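Local coordinates for flagellar motor switch protein FliG (Aquifex aeolicus, PDB 3HJL), which probably forms part of the rotor-mounted switch complex at the base of the flagellum, which helps set the direction of motor rotation, at residues 16-21 with 62-67. Residues are numbered along the deposited sequence; the frame is centred on the assembly and turned at random.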
# COMPACT_ATOMS: atom_id res chain seq x y z
N ALA A 16 -34.71 9.19 31.94
CA ALA A 16 -35.15 9.39 30.55
C ALA A 16 -34.64 8.28 29.62
O ALA A 16 -35.40 7.74 28.81
CB ALA A 16 -34.69 10.75 30.04
N VAL A 17 -33.36 7.96 29.75
CA VAL A 17 -32.74 6.92 28.92
C VAL A 17 -33.28 5.54 29.28
O VAL A 17 -33.56 4.75 28.38
CB VAL A 17 -31.20 6.95 29.02
CG1 VAL A 17 -30.59 5.81 28.21
CG2 VAL A 17 -30.64 8.30 28.52
N LEU A 18 -33.44 5.26 30.57
CA LEU A 18 -34.04 4.00 31.04
C LEU A 18 -35.44 3.80 30.48
O LEU A 18 -35.75 2.72 29.97
CB LEU A 18 -34.10 3.94 32.58
CG LEU A 18 -32.84 3.59 33.36
CD1 LEU A 18 -33.11 3.72 34.88
CD2 LEU A 18 -32.36 2.17 33.03
N LEU A 19 -36.27 4.84 30.57
CA LEU A 19 -37.65 4.79 30.05
C LEU A 19 -37.68 4.29 28.59
O LEU A 19 -38.49 3.42 28.25
CB LEU A 19 -38.30 6.19 30.13
CG LEU A 19 -39.76 6.34 29.67
CD1 LEU A 19 -40.71 5.57 30.59
CD2 LEU A 19 -40.15 7.80 29.60
N LEU A 20 -36.77 4.80 27.78
CA LEU A 20 -36.70 4.45 26.36
C LEU A 20 -35.93 3.15 26.04
O LEU A 20 -36.20 2.53 25.02
CB LEU A 20 -36.07 5.62 25.60
CG LEU A 20 -36.83 6.95 25.72
CD1 LEU A 20 -35.95 8.10 25.32
CD2 LEU A 20 -38.10 6.90 24.87
N SER A 21 -35.02 2.73 26.93
CA SER A 21 -34.11 1.58 26.71
C SER A 21 -34.55 0.26 27.35
O SER A 21 -34.24 -0.81 26.82
CB SER A 21 -32.72 1.92 27.23
OG SER A 21 -32.21 3.09 26.60
N GLU A 62 -23.33 -0.05 30.28
CA GLU A 62 -22.92 -1.12 31.18
C GLU A 62 -23.02 -0.73 32.66
O GLU A 62 -23.23 -1.60 33.51
CB GLU A 62 -21.49 -1.57 30.85
CG GLU A 62 -21.43 -2.37 29.55
CD GLU A 62 -20.01 -2.66 29.10
OE1 GLU A 62 -19.06 -2.25 29.80
OE2 GLU A 62 -19.85 -3.28 28.03
N GLU A 63 -22.85 0.56 32.96
CA GLU A 63 -23.07 1.05 34.31
C GLU A 63 -24.56 0.96 34.63
O GLU A 63 -24.93 0.33 35.61
CB GLU A 63 -22.59 2.49 34.48
CG GLU A 63 -22.48 2.93 35.95
CD GLU A 63 -22.69 4.41 36.17
OE1 GLU A 63 -23.79 4.92 35.81
OE2 GLU A 63 -21.79 5.05 36.77
N LEU A 64 -25.39 1.55 33.76
CA LEU A 64 -26.87 1.51 33.89
C LEU A 64 -27.41 0.10 34.01
O LEU A 64 -28.33 -0.14 34.79
CB LEU A 64 -27.57 2.16 32.67
CG LEU A 64 -27.94 3.64 32.68
CD1 LEU A 64 -28.52 4.03 31.32
CD2 LEU A 64 -28.94 3.93 33.78
N LEU A 65 -26.88 -0.82 33.20
CA LEU A 65 -27.30 -2.21 33.22
C LEU A 65 -26.98 -2.86 34.58
O LEU A 65 -27.83 -3.53 35.16
CB LEU A 65 -26.64 -2.99 32.07
CG LEU A 65 -27.08 -4.43 31.80
CD1 LEU A 65 -28.57 -4.52 31.47
CD2 LEU A 65 -26.24 -5.01 30.66
N ASP A 66 -25.76 -2.63 35.08
CA ASP A 66 -25.34 -3.15 36.39
C ASP A 66 -26.13 -2.51 37.55
O ASP A 66 -26.44 -3.17 38.54
CB ASP A 66 -23.84 -2.90 36.60
CG ASP A 66 -23.33 -3.49 37.91
OD1 ASP A 66 -23.52 -4.70 38.15
OD2 ASP A 66 -22.72 -2.73 38.70
N GLU A 67 -26.46 -1.24 37.38
CA GLU A 67 -27.18 -0.45 38.38
C GLU A 67 -28.62 -0.95 38.56
O GLU A 67 -29.08 -1.13 39.69
CB GLU A 67 -27.18 1.03 37.95
CG GLU A 67 -27.36 2.04 39.05
CD GLU A 67 -26.88 3.43 38.63
OE1 GLU A 67 -27.54 4.06 37.77
OE2 GLU A 67 -25.84 3.89 39.16
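A small apolar helix-to-helix contact joins the last turn and a half of helix 7-21 to the C-terminal half of helix 54-70 in the N-terminal domain of FliG, with Leu64 reaching across to Val17 and Leu18. It pairs the first and fourth helices of the chain, with helices 24-33 and 36-47 between them in sequence. No hydrogen bond links the two segments, and together they bury only 124 Å². Leu64 points toward the facing helix and forks between its two partners, one methyl for each. Its CD1 lies 4.1 Å from CG1 of Val17, while its CD2 is 3.9 Å from both CG and CD2 of Leu18. The backbones stay well apart, 8.1 Å between the CA atoms of Leu18 and Leu64, and the branched side chains meet across the interval. Val17 also faces the partner helix, and its CG1, anti to the backbone N (chi1 177°), is the branch that meets Leu64. Leu18 starts off to one side, but with CG anti to its carbonyl carbon (chi1 -79°) the end of its side chain comes nearer to Leu64. Near the end of its helix, Ser21 turns its hydroxyl back onto its own backbone: OG donates to O of Val17 at 2.8 Å, approaching from above the carbonyl plane. Beside this apolar patch, Lys14, earlier on helix 7-21, forms salt bridges with Glu63 and Glu67. Helix 78-88 adds Ile85, touching Val17, Ser21 and Leu64, whereas Ala16, Leu19 and Leu20 pack on helix 36-47; helix 7-21 thus contacts at least three helices, 54-70, 78-88 and 36-47.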